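Local coordinates for protein aminotransferase, class III (Thermomicrobium roseum, PDB 6IO1) that acts as a thermostable, (S)-enantioselective omega-transaminase that uses pyridoxal 5'-phosphate to move amino groups between substrates, at residues B[262-267]-B[377-382]; B[227-230]-B[236-239]; B[413-418]-B[422-427]; B[351-356]-B[428-433]; B[270-275]-B[339-344]. All coordinates share one frame; numbering follows the deposited sequence.

Contact 2 closes first along the chain; contact 1 then opens and encloses contact 5, while contact 4 crosses contact 1 and encloses contact 3. Contacts 1 and 2 both touch the PMP, their centres about 10 Å apart, and pack on each other through Met-379 and Val-229. Contacts 1 and 3 share a mixed sheet, where strands 379-384 and 421-424 are neighbours, so contact 1 joins the cofactor loop to that sheet. Contact 4 brings in helix 346-361 and the start of helix 432-450, and contact 5 brings in helix 328-344.

Contact 1. Residues B[262-267]-B[377-382]; sequences VITGFG and GLMLLV. With PMP (4'-deoxy-4'-aminopyridoxal-5'-phosphate), chain C.
Met-379 reaches from the start of strand 379-384 to the loop 262-267 and meets it with the end of its side chain. The packing is apolar: its sulfur SD lies between two methyls, 3.9 Å from both Ile-263 CG2 and Thr-264 CG2, and a bend at the last torsion (chi3 53°) lets CE add to the Ile-263 contact, 3.9 Å from the same CG2. No hydrogen bond spans the two segments.

The same loop also touches PMP. Val-262 sits over one face of the pyridine ring, with CB 3.6 Å from N1 of PMP; an apolar side chain against this ring is usual in fold-type I enzymes. Ile-263 approaches the phenolic oxygen instead, its CD1 only 3.1 Å from O3 of PMP. One branch of Ile-263 thus faces the cofactor and the other, CG2, faces Met-379.

The polar groups look elsewhere: Thr-264 OG1 bonds to Glu-261, and Val-262 N to Asp-260, which like Val-262 belongs to the PMP pocket. The strand of Met-379 pairs with strand 421-424 through Leu-380 to Met-424 and Val-382 to Ile-422, while helix 346-361 packs on Leu-378 and Leu-380.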
# COMPACT_ATOMS: atom_id res chain seq x y z
N VAL B 262 -8.66 -1.40 11.44
CA VAL B 262 -7.91 -0.29 10.87
C VAL B 262 -8.34 1.03 11.49
O VAL B 262 -7.50 1.89 11.82
CB VAL B 262 -8.05 -0.28 9.33
CG1 VAL B 262 -7.62 1.06 8.76
CG2 VAL B 262 -7.24 -1.41 8.72
N ILE B 263 -9.64 1.22 11.68
CA ILE B 263 -10.14 2.45 12.31
C ILE B 263 -10.29 2.28 13.81
O ILE B 263 -9.81 3.11 14.59
CB ILE B 263 -11.49 2.86 11.67
CG1 ILE B 263 -11.29 3.35 10.24
CG2 ILE B 263 -12.17 3.93 12.51
CD1 ILE B 263 -12.56 3.87 9.60
N THR B 264 -10.96 1.21 14.25
CA THR B 264 -11.24 1.02 15.66
C THR B 264 -9.98 0.79 16.48
O THR B 264 -9.96 1.08 17.68
CB THR B 264 -12.20 -0.15 15.86
OG1 THR B 264 -11.62 -1.34 15.30
CG2 THR B 264 -13.53 0.13 15.17
N GLY B 265 -8.92 0.28 15.86
CA GLY B 265 -7.75 -0.12 16.60
C GLY B 265 -7.02 1.04 17.25
O GLY B 265 -7.11 2.20 16.83
N PHE B 266 -6.29 0.70 18.31
CA PHE B 266 -5.42 1.63 19.03
C PHE B 266 -6.20 2.78 19.66
O PHE B 266 -5.87 3.96 19.51
CB PHE B 266 -4.30 2.13 18.12
CG PHE B 266 -3.43 1.02 17.59
CD1 PHE B 266 -2.35 0.57 18.32
CD2 PHE B 266 -3.71 0.42 16.37
CE1 PHE B 266 -1.55 -0.46 17.84
CE2 PHE B 266 -2.92 -0.61 15.89
CZ PHE B 266 -1.84 -1.05 16.63
N GLY B 267 -7.27 2.42 20.39
CA GLY B 267 -7.89 3.29 21.36
C GLY B 267 -9.10 4.10 20.93
O GLY B 267 -9.65 4.83 21.77
N GLY B 377 -17.21 5.36 21.09
CA GLY B 377 -15.93 5.98 21.37
C GLY B 377 -15.86 7.33 20.69
O GLY B 377 -16.78 8.14 20.78
N LEU B 378 -14.77 7.56 19.96
CA LEU B 378 -14.59 8.82 19.24
C LEU B 378 -15.12 8.77 17.81
O LEU B 378 -14.92 9.73 17.06
CB LEU B 378 -13.12 9.22 19.25
CG LEU B 378 -12.74 10.07 20.46
CD1 LEU B 378 -11.33 10.58 20.33
CD2 LEU B 378 -13.71 11.22 20.64
N MET B 379 -15.78 7.68 17.42
CA MET B 379 -16.40 7.59 16.10
C MET B 379 -17.84 8.07 16.22
O MET B 379 -18.64 7.45 16.93
CB MET B 379 -16.36 6.15 15.58
CG MET B 379 -14.98 5.53 15.59
SD MET B 379 -15.00 3.78 15.16
CE MET B 379 -15.89 3.82 13.61
N LEU B 380 -18.18 9.17 15.54
CA LEU B 380 -19.52 9.72 15.68
C LEU B 380 -20.07 10.13 14.32
O LEU B 380 -19.32 10.49 13.41
CB LEU B 380 -19.54 10.93 16.63
CG LEU B 380 -19.08 10.64 18.06
CD1 LEU B 380 -17.70 11.24 18.32
CD2 LEU B 380 -20.09 11.16 19.07
N LEU B 381 -21.40 10.07 14.19
CA LEU B 381 -22.08 10.44 12.96
C LEU B 381 -23.42 11.09 13.27
O LEU B 381 -24.17 10.62 14.13
CB LEU B 381 -22.29 9.22 12.05
CG LEU B 381 -22.74 9.52 10.61
CD1 LEU B 381 -22.09 8.55 9.65
CD2 LEU B 381 -24.25 9.46 10.46
N VAL B 382 -23.69 12.18 12.56
CA VAL B 382 -24.98 12.86 12.53
C VAL B 382 -25.59 12.59 11.16
O VAL B 382 -25.10 13.12 10.15
CB VAL B 382 -24.84 14.36 12.80
CG1 VAL B 382 -26.19 15.05 12.71
CG2 VAL B 382 -24.18 14.62 14.14
N1 PMP C . -9.95 -0.70 6.29
C2 PMP C . -10.74 0.19 6.88
C2A PMP C . -11.60 -0.24 8.03
C3 PMP C . -10.78 1.52 6.42
O3 PMP C . -11.60 2.41 7.04
C4 PMP C . -9.98 1.90 5.34
C4A PMP C . -10.00 3.32 4.84
N4A PMP C . -10.32 4.29 5.89
C5 PMP C . -9.15 0.94 4.74
C6 PMP C . -9.18 -0.34 5.26
C5A PMP C . -8.27 1.30 3.58
O4P PMP C . -6.96 1.77 4.05
P PMP C . -5.85 2.34 3.03
O1P PMP C . -4.65 2.69 3.88
O2P PMP C . -5.58 1.22 2.05
O3P PMP C . -6.49 3.55 2.38

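Contact 2. Residues B[227-230]-B[236-239]; sequences EPVQ and VVPP. With PMP (4'-deoxy-4'-aminopyridoxal-5'-phosphate), chain C.
Gln-230 lies alongside Val-236, the two side chains pointing the same way, and its amide oxygen OE1 comes within 3.3 Å of Val-236 CB. The extended glutamine chain lays the amide oxygen against the valine. A water within bonding distance of both residues, 2.8 Å from Gln-230 OE1 and 2.6 Å from Val-236 O, can link side chain and backbone. The amide nitrogen NE2 turns to Arg-151 O.

Between the same two residues the backbones make a single antiparallel bridge, a hydrogen-bonded pair. Val-236 N gives a 3.0 Å bond to Gln-230 O, bent to 135° at the hydrogen, with the donor 22° off the carbonyl plane; the return bond from Gln-230 N to Val-236 O is weak at 3.4 Å. Next along, Val-229 spreads its two methyls over the other segment. CG1 is anti to the backbone N (chi1 176°) and rests 3.6 Å from Val-236 O, while CG2 meets Pro-238 CD at 4.0 Å, crossing the proline at about a right angle. Tyr-278 of helix 274-278 packs on Val-229, Val-237 and Pro-238.

At the other end, Glu-227 points into the cofactor pocket with OE1 3.5 Å from the PMP methyl carbon C2A. Its carboxylate is gripped by two backbone nitrogens. The loop is therefore closed by a short, bent backbone bridge that a water may supplement, and the pocket glutamate is oriented by the N-H of Gly-231 within the loop (to OE1) and that of Tyr-154 from another loop (to OE2).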
# COMPACT_ATOMS: atom_id res chain seq x y z
N GLU B 227 -15.55 -4.99 10.20
CA GLU B 227 -15.12 -4.01 11.20
C GLU B 227 -15.98 -4.15 12.45
O GLU B 227 -17.18 -4.41 12.35
CB GLU B 227 -15.25 -2.59 10.66
CG GLU B 227 -14.63 -2.38 9.28
CD GLU B 227 -15.34 -1.28 8.50
OE1 GLU B 227 -15.06 -0.09 8.75
OE2 GLU B 227 -16.17 -1.61 7.62
N PRO B 228 -15.40 -4.01 13.65
CA PRO B 228 -16.24 -4.03 14.86
C PRO B 228 -17.32 -2.97 14.82
O PRO B 228 -18.49 -3.25 15.10
CB PRO B 228 -15.23 -3.80 15.99
CG PRO B 228 -13.91 -4.22 15.43
CD PRO B 228 -13.97 -3.88 13.97
N VAL B 229 -16.95 -1.74 14.47
CA VAL B 229 -17.88 -0.68 14.12
C VAL B 229 -17.53 -0.22 12.72
O VAL B 229 -16.41 0.24 12.47
CB VAL B 229 -17.82 0.49 15.12
CG1 VAL B 229 -18.74 1.62 14.66
CG2 VAL B 229 -18.20 0.02 16.51
N GLN B 230 -18.48 -0.36 11.79
CA GLN B 230 -18.25 0.09 10.43
C GLN B 230 -18.02 1.60 10.43
O GLN B 230 -18.80 2.34 11.03
CB GLN B 230 -19.43 -0.28 9.53
CG GLN B 230 -19.56 -1.78 9.28
CD GLN B 230 -20.89 -2.16 8.65
OE1 GLN B 230 -21.95 -1.87 9.19
NE2 GLN B 230 -20.83 -2.81 7.49
N VAL B 236 -21.76 2.57 11.65
CA VAL B 236 -22.84 1.65 12.00
C VAL B 236 -22.43 0.91 13.26
O VAL B 236 -21.58 0.01 13.22
CB VAL B 236 -23.14 0.67 10.86
CG1 VAL B 236 -24.31 -0.22 11.22
CG2 VAL B 236 -23.44 1.44 9.57
N VAL B 237 -23.02 1.29 14.39
CA VAL B 237 -22.76 0.63 15.66
C VAL B 237 -23.64 -0.61 15.73
O VAL B 237 -24.87 -0.50 15.64
CB VAL B 237 -23.01 1.57 16.85
CG1 VAL B 237 -22.63 0.89 18.15
CG2 VAL B 237 -22.24 2.87 16.67
N PRO B 238 -23.06 -1.80 15.88
CA PRO B 238 -23.86 -3.02 15.84
C PRO B 238 -24.73 -3.12 17.08
O PRO B 238 -24.41 -2.53 18.12
CB PRO B 238 -22.81 -4.13 15.81
CG PRO B 238 -21.64 -3.54 16.53
CD PRO B 238 -21.64 -2.08 16.15
N PRO B 239 -25.85 -3.85 17.01
CA PRO B 239 -26.68 -4.01 18.20
C PRO B 239 -25.98 -4.87 19.23
O PRO B 239 -25.06 -5.63 18.92
CB PRO B 239 -27.94 -4.70 17.65
CG PRO B 239 -27.47 -5.42 16.43
CD PRO B 239 -26.39 -4.55 15.84
N1 PMP C . -9.95 -0.70 6.29
C2 PMP C . -10.74 0.19 6.88
C2A PMP C . -11.60 -0.24 8.03
C3 PMP C . -10.78 1.52 6.42
O3 PMP C . -11.60 2.41 7.04
C4 PMP C . -9.98 1.90 5.34
C4A PMP C . -10.00 3.32 4.84
N4A PMP C . -10.32 4.29 5.89
C5 PMP C . -9.15 0.94 4.74
C6 PMP C . -9.18 -0.34 5.26
C5A PMP C . -8.27 1.30 3.58
O4P PMP C . -6.96 1.77 4.05
P PMP C . -5.85 2.34 3.03
O1P PMP C . -4.65 2.69 3.88
O2P PMP C . -5.58 1.22 2.05
O3P PMP C . -6.49 3.55 2.38
O HOH W 1 -21.73 -2.27 11.97

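Contact 3. Residues B[413-418]-B[422-427]; sequences IIVRCT and IVMAPP
Strands 416-418 and 422-424 run antiparallel as a beta hairpin, their axes 4.8 Å apart at closest and 156° between directions. The hairpin belongs to the mixed sheet of this fold-type I aminotransferase that combines N-terminal strands with strands 370-376 and 379-384. Arg-416 and Val-423 form the hydrogen-bonded pair: Arg-416 N reaches Val-423 O at 3.0 Å, and Val-423 N reaches Arg-416 O at 2.8 Å, the second bond fairly straight at 164°. Both donors lie in the carbonyl planes. Cys-417 and Ile-422 make the neighbouring non-hydrogen-bonded pair.

Val-415, Cys-417, Ile-422 and Met-424 turn to the side packed by helices 400-410 and 432-450. Val-415 bridges two partners there: CG2 touches Ile-422 CG2 at 3.7 Å, and CG1 lies beside Met-424 CG at 3.6 Å. With chi1 -72° CG1 is anti to the carbonyl carbon, on the methionine, and CG2 falls between N and C, against the isoleucine. Toward the other face, Arg-416 and Val-423 meet through their CB atoms, 3.8 Å apart, with Phe-57 packing on both.

Beyond CB the arginine bends at chi2 and leads away from the hairpin, toward Phe-90 of the second subunit. Its side chain stays about 10 Å from the bound PMP. In related (S)-selective omega-transaminases a mobile arginine at what is probably the equivalent place recognises substrate carboxylates. Here Thr-418 CG2 of the same strand lies over one face of its guanidinium, 3.6 Å above the plane and nearer the border of the group than its middle.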
# COMPACT_ATOMS: atom_id res chain seq x y z
N ILE B 413 -13.92 24.23 11.30
CA ILE B 413 -13.84 22.79 11.68
C ILE B 413 -13.71 21.92 10.43
O ILE B 413 -14.41 22.18 9.43
CB ILE B 413 -14.99 22.32 12.58
CG1 ILE B 413 -16.28 22.08 11.80
CG2 ILE B 413 -15.20 23.26 13.76
CD1 ILE B 413 -17.19 21.07 12.44
N ILE B 414 -12.82 20.92 10.50
CA ILE B 414 -12.66 19.95 9.38
C ILE B 414 -13.28 18.63 9.85
O ILE B 414 -12.75 18.01 10.78
CB ILE B 414 -11.18 19.79 9.00
CG1 ILE B 414 -10.62 21.07 8.37
CG2 ILE B 414 -10.98 18.58 8.10
CD1 ILE B 414 -9.13 21.05 8.18
N VAL B 415 -14.38 18.23 9.20
CA VAL B 415 -15.13 16.98 9.50
C VAL B 415 -15.55 16.35 8.16
O VAL B 415 -15.52 17.06 7.14
CB VAL B 415 -16.35 17.23 10.41
CG1 VAL B 415 -15.94 17.56 11.83
CG2 VAL B 415 -17.26 18.31 9.85
N ARG B 416 -15.90 15.07 8.17
CA ARG B 416 -16.28 14.41 6.93
C ARG B 416 -17.74 14.73 6.61
O ARG B 416 -18.63 14.36 7.37
CB ARG B 416 -16.06 12.90 7.04
CG ARG B 416 -16.52 12.13 5.83
CD ARG B 416 -15.63 12.43 4.64
NE ARG B 416 -16.07 11.71 3.44
CZ ARG B 416 -16.35 12.30 2.28
NH1 ARG B 416 -16.25 13.61 2.15
NH2 ARG B 416 -16.73 11.56 1.24
N CYS B 417 -17.98 15.42 5.50
CA CYS B 417 -19.33 15.78 5.10
C CYS B 417 -19.72 14.95 3.88
O CYS B 417 -19.02 14.98 2.86
CB CYS B 417 -19.44 17.27 4.81
SG CYS B 417 -19.08 18.32 6.24
N THR B 418 -20.83 14.23 3.99
CA THR B 418 -21.30 13.30 2.98
C THR B 418 -22.78 13.55 2.71
O THR B 418 -23.45 14.25 3.48
CB THR B 418 -21.09 11.85 3.44
OG1 THR B 418 -22.09 11.50 4.41
CG2 THR B 418 -19.71 11.66 4.06
N ILE B 422 -22.76 14.21 8.72
CA ILE B 422 -21.46 14.63 9.22
C ILE B 422 -20.84 13.50 10.03
O ILE B 422 -21.50 12.92 10.90
CB ILE B 422 -21.57 15.92 10.07
CG1 ILE B 422 -22.06 17.08 9.20
CG2 ILE B 422 -20.24 16.25 10.71
CD1 ILE B 422 -22.21 18.39 9.96
N VAL B 423 -19.58 13.18 9.72
CA VAL B 423 -18.84 12.09 10.42
C VAL B 423 -17.66 12.73 11.16
O VAL B 423 -16.90 13.48 10.52
CB VAL B 423 -18.36 11.01 9.42
CG1 VAL B 423 -17.66 9.87 10.14
CG2 VAL B 423 -19.51 10.49 8.57
N MET B 424 -17.52 12.43 12.45
CA MET B 424 -16.42 13.02 13.26
C MET B 424 -15.55 11.92 13.88
O MET B 424 -16.11 10.99 14.50
CB MET B 424 -17.00 13.88 14.39
CG MET B 424 -17.68 15.14 13.89
SD MET B 424 -18.86 15.81 15.09
CE MET B 424 -20.19 14.62 14.95
N ALA B 425 -14.23 12.04 13.71
CA ALA B 425 -13.26 11.12 14.29
C ALA B 425 -12.09 11.92 14.84
O ALA B 425 -10.97 11.87 14.32
CB ALA B 425 -12.78 10.10 13.26
N PRO B 426 -12.30 12.69 15.94
CA PRO B 426 -11.26 13.56 16.51
C PRO B 426 -10.09 12.83 17.19
O PRO B 426 -10.23 11.67 17.53
CB PRO B 426 -12.03 14.39 17.55
CG PRO B 426 -13.18 13.50 17.96
CD PRO B 426 -13.55 12.75 16.70
N PRO B 427 -8.93 13.50 17.38
CA PRO B 427 -7.76 12.88 18.02
C PRO B 427 -8.12 12.45 19.45
O PRO B 427 -8.83 13.16 20.13
CB PRO B 427 -6.72 14.02 18.06
CG PRO B 427 -7.15 14.95 16.95
CD PRO B 427 -8.66 14.88 16.96

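Contact 4. Residues B[351-356]-B[428-433]; sequences AASGAY and LTISRA
The guanidinium of Arg-432 offers one face to the ring of Tyr-356. Tyr-356 CZ sits 4.0 Å above that plane and over its centre, and the closest pair is Arg-432 NH1 with Tyr-356 CE1 at 3.5 Å. The two planes are 41° apart, so this is a tilted contact rather than a parallel stack, and seen from the ring the nitrogen approaches obliquely. The two side chains cross at about a right angle. Tyr-356 has CG anti to its own nitrogen (chi1 178°), and Arg-432 stretches out fully from CG to NE, which brings its far end to the ring from the first turn of helix 432-450.

Deeper in, Ser-353 of helix 346-361 meets Ile-430, whose CG2 methyl lies 3.7 Å from Ser-353 OG and equally close to its CB. The hydroxyl is spoken for by Asn-349 O, one turn back in the same helix. Asn-349 also serves the facing loop: its ND2 bonds to the carbonyls of Leu-428 and Ile-430.

Ser-431 is the N-cap of helix 432-450. Its side chain caps a backbone nitrogen just beyond Ala-433, and Glu-434 OE1 accepts from Ser-431 N, which makes a capping box.

Across the two segments themselves no hydrogen bond or salt bridge forms. The tyrosine hydroxyl instead pairs with Asp-436 OD1, which limits the ring's movement, so the partly buried joint rests on van der Waals packing and a tilted guanidinium-ring contact, with the polar ties made by Asn-349 and Asp-436.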
# COMPACT_ATOMS: atom_id res chain seq x y z
N ALA B 351 -13.00 7.22 25.49
CA ALA B 351 -14.31 6.84 26.03
C ALA B 351 -15.02 8.05 26.63
O ALA B 351 -16.19 8.30 26.33
CB ALA B 351 -14.14 5.73 27.07
N ALA B 352 -14.31 8.82 27.46
CA ALA B 352 -14.94 9.95 28.14
C ALA B 352 -15.38 11.02 27.15
O ALA B 352 -16.54 11.47 27.17
CB ALA B 352 -13.99 10.54 29.18
N SER B 353 -14.47 11.45 26.27
CA SER B 353 -14.78 12.48 25.29
C SER B 353 -15.84 12.01 24.31
O SER B 353 -16.68 12.80 23.88
CB SER B 353 -13.51 12.90 24.55
OG SER B 353 -12.93 11.80 23.87
N GLY B 354 -15.80 10.74 23.91
CA GLY B 354 -16.83 10.22 23.04
C GLY B 354 -18.20 10.21 23.69
O GLY B 354 -19.20 10.53 23.04
N ALA B 355 -18.27 9.82 24.96
CA ALA B 355 -19.54 9.87 25.67
C ALA B 355 -20.06 11.30 25.76
O ALA B 355 -21.24 11.56 25.53
CB ALA B 355 -19.40 9.25 27.06
N TYR B 356 -19.17 12.24 26.08
CA TYR B 356 -19.58 13.64 26.16
C TYR B 356 -20.05 14.16 24.80
O TYR B 356 -21.07 14.85 24.71
CB TYR B 356 -18.42 14.50 26.68
CG TYR B 356 -18.74 15.97 26.74
CD1 TYR B 356 -19.61 16.48 27.70
CD2 TYR B 356 -18.18 16.86 25.84
CE1 TYR B 356 -19.91 17.82 27.76
CE2 TYR B 356 -18.47 18.21 25.89
CZ TYR B 356 -19.33 18.69 26.85
OH TYR B 356 -19.63 20.03 26.90
N LEU B 428 -7.60 11.29 19.86
CA LEU B 428 -7.93 10.72 21.17
C LEU B 428 -7.61 11.65 22.33
O LEU B 428 -8.07 11.38 23.45
CB LEU B 428 -7.19 9.39 21.36
CG LEU B 428 -7.28 8.32 20.27
CD1 LEU B 428 -6.75 6.99 20.79
CD2 LEU B 428 -8.70 8.16 19.75
N THR B 429 -6.86 12.72 22.10
CA THR B 429 -6.46 13.65 23.15
C THR B 429 -7.44 14.81 23.33
O THR B 429 -7.16 15.71 24.13
CB THR B 429 -5.07 14.20 22.87
OG1 THR B 429 -5.06 14.87 21.60
CG2 THR B 429 -4.05 13.07 22.84
N ILE B 430 -8.55 14.82 22.59
CA ILE B 430 -9.44 15.98 22.58
C ILE B 430 -9.98 16.24 23.98
O ILE B 430 -10.43 15.34 24.68
CB ILE B 430 -10.56 15.79 21.55
CG1 ILE B 430 -11.35 17.09 21.37
CG2 ILE B 430 -11.48 14.64 21.94
CD1 ILE B 430 -12.21 17.11 20.12
N SER B 431 -9.87 17.49 24.41
CA SER B 431 -10.37 17.93 25.70
C SER B 431 -11.84 18.33 25.63
O SER B 431 -12.46 18.37 24.56
CB SER B 431 -9.55 19.11 26.22
OG SER B 431 -9.88 20.30 25.53
N ARG B 432 -12.34 18.76 26.79
CA ARG B 432 -13.73 19.28 26.95
C ARG B 432 -13.92 20.60 26.17
O ARG B 432 -14.96 20.72 25.50
CB ARG B 432 -14.04 19.49 28.43
CG ARG B 432 -15.49 19.86 28.71
CD ARG B 432 -15.78 19.99 30.20
NE ARG B 432 -17.18 20.29 30.47
CZ ARG B 432 -18.12 19.37 30.66
NH1 ARG B 432 -17.82 18.09 30.61
NH2 ARG B 432 -19.37 19.74 30.90
N ALA B 433 -12.95 21.52 26.21
CA ALA B 433 -13.14 22.78 25.51
C ALA B 433 -13.09 22.58 24.01
O ALA B 433 -13.91 23.14 23.27
CB ALA B 433 -12.09 23.79 25.98

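Contact 5. Residues B[270-275]-B[339-344]; sequences GTLFGM and DILLAE
Leu-272 splits its two methyls between consecutive leucines of helix 328-344. CD1 touches Leu-341 CD2 at 4.0 Å, and CD2 lies 4.3 Å from Leu-342 CD2, so the tip of the side chain bridges the pair. Leu-272 and Leu-341 cross obliquely. In both, CG is anti to the backbone nitrogen (chi1 -172° for Leu-272), which throws the branched end out to span backbones whose nearest CA atoms, Leu-272 and Leu-342, are 8.8 Å apart. The contact is small and purely apolar.

On its own segment Leu-272 also rests on Phe-273: its CG sits 3.7 Å above one face of the ring, displaced from the middle. That ring stacks with Phe-108 and meets Phe-266 edge-to-face. Two residues before the phenylalanine, Thr-271 OG1 gives a 2.7 Å hydrogen bond to Phe-273 O, with the donor well above the carbonyl plane, a bond that spans Leu-272 within the turn.

The turn runs into helix 274-278, whose first nitrogens, Gly-274 N and Met-275 N, bond to the carboxylate of Glu-261. Leu-107 of helix 95-107 also packs on Leu-272, while Leu-346 and Trp-347 of helix 346-361 reach Leu-341 and Leu-342, respectively.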
# COMPACT_ATOMS: atom_id res chain seq x y z
N GLY B 270 -12.64 3.47 22.92
CA GLY B 270 -12.64 3.50 24.37
C GLY B 270 -11.87 2.37 25.00
O GLY B 270 -11.64 2.39 26.22
N THR B 271 -11.46 1.38 24.21
CA THR B 271 -10.52 0.35 24.60
C THR B 271 -9.41 0.34 23.56
O THR B 271 -9.52 0.96 22.50
CB THR B 271 -11.17 -1.04 24.69
OG1 THR B 271 -11.76 -1.36 23.42
CG2 THR B 271 -12.24 -1.06 25.77
N LEU B 272 -8.32 -0.36 23.87
CA LEU B 272 -7.19 -0.39 22.94
C LEU B 272 -7.61 -0.94 21.58
O LEU B 272 -7.23 -0.40 20.54
CB LEU B 272 -6.04 -1.20 23.52
CG LEU B 272 -4.74 -1.12 22.71
CD1 LEU B 272 -4.34 0.34 22.49
CD2 LEU B 272 -3.62 -1.89 23.37
N PHE B 273 -8.40 -2.01 21.58
CA PHE B 273 -8.91 -2.59 20.34
C PHE B 273 -10.40 -2.84 20.46
O PHE B 273 -10.93 -3.08 21.55
CB PHE B 273 -8.18 -3.89 19.99
CG PHE B 273 -6.69 -3.73 19.85
CD1 PHE B 273 -6.17 -2.95 18.82
CD2 PHE B 273 -5.82 -4.34 20.73
CE1 PHE B 273 -4.81 -2.80 18.68
CE2 PHE B 273 -4.46 -4.19 20.59
CZ PHE B 273 -3.95 -3.42 19.57
N GLY B 274 -11.08 -2.77 19.31
CA GLY B 274 -12.52 -2.99 19.29
C GLY B 274 -12.92 -4.40 19.68
O GLY B 274 -14.03 -4.62 20.17
N MET B 275 -12.05 -5.39 19.43
CA MET B 275 -12.35 -6.76 19.82
C MET B 275 -12.64 -6.87 21.31
O MET B 275 -13.49 -7.67 21.73
CB MET B 275 -11.21 -7.70 19.41
CG MET B 275 -9.85 -7.43 20.07
SD MET B 275 -8.46 -8.23 19.24
CE MET B 275 -8.48 -9.86 19.97
N ASP B 339 4.25 3.89 22.96
CA ASP B 339 4.69 4.37 24.26
C ASP B 339 3.79 5.49 24.75
O ASP B 339 3.29 5.46 25.89
CB ASP B 339 6.14 4.87 24.18
CG ASP B 339 7.13 3.76 23.95
OD1 ASP B 339 6.77 2.58 24.13
OD2 ASP B 339 8.29 4.07 23.59
N ILE B 340 3.53 6.47 23.89
CA ILE B 340 2.71 7.61 24.28
C ILE B 340 1.26 7.18 24.52
O ILE B 340 0.63 7.60 25.49
CB ILE B 340 2.81 8.73 23.23
CG1 ILE B 340 4.24 9.27 23.18
CG2 ILE B 340 1.83 9.85 23.54
CD1 ILE B 340 4.45 10.34 22.14
N LEU B 341 0.72 6.34 23.63
CA LEU B 341 -0.68 5.92 23.74
C LEU B 341 -0.93 5.15 25.03
O LEU B 341 -1.92 5.39 25.73
CB LEU B 341 -1.05 5.08 22.52
CG LEU B 341 -2.54 4.83 22.21
CD1 LEU B 341 -3.21 6.10 21.74
CD2 LEU B 341 -2.68 3.73 21.17
N LEU B 342 -0.04 4.20 25.35
CA LEU B 342 -0.20 3.42 26.58
C LEU B 342 0.05 4.28 27.82
O LEU B 342 -0.71 4.20 28.79
CB LEU B 342 0.74 2.22 26.55
CG LEU B 342 0.53 1.21 25.42
CD1 LEU B 342 1.63 0.16 25.43
CD2 LEU B 342 -0.84 0.56 25.52
N ALA B 343 1.11 5.09 27.80
CA ALA B 343 1.44 5.89 28.98
C ALA B 343 0.33 6.87 29.31
O ALA B 343 -0.03 7.05 30.48
CB ALA B 343 2.77 6.62 28.76
N GLU B 344 -0.23 7.52 28.29
CA GLU B 344 -1.31 8.47 28.51
C GLU B 344 -2.68 7.80 28.56
O GLU B 344 -3.66 8.47 28.88
CB GLU B 344 -1.29 9.55 27.42
CG GLU B 344 0.02 10.34 27.39
CD GLU B 344 0.01 11.47 26.38
OE1 GLU B 344 -1.04 11.69 25.74
OE2 GLU B 344 1.05 12.14 26.24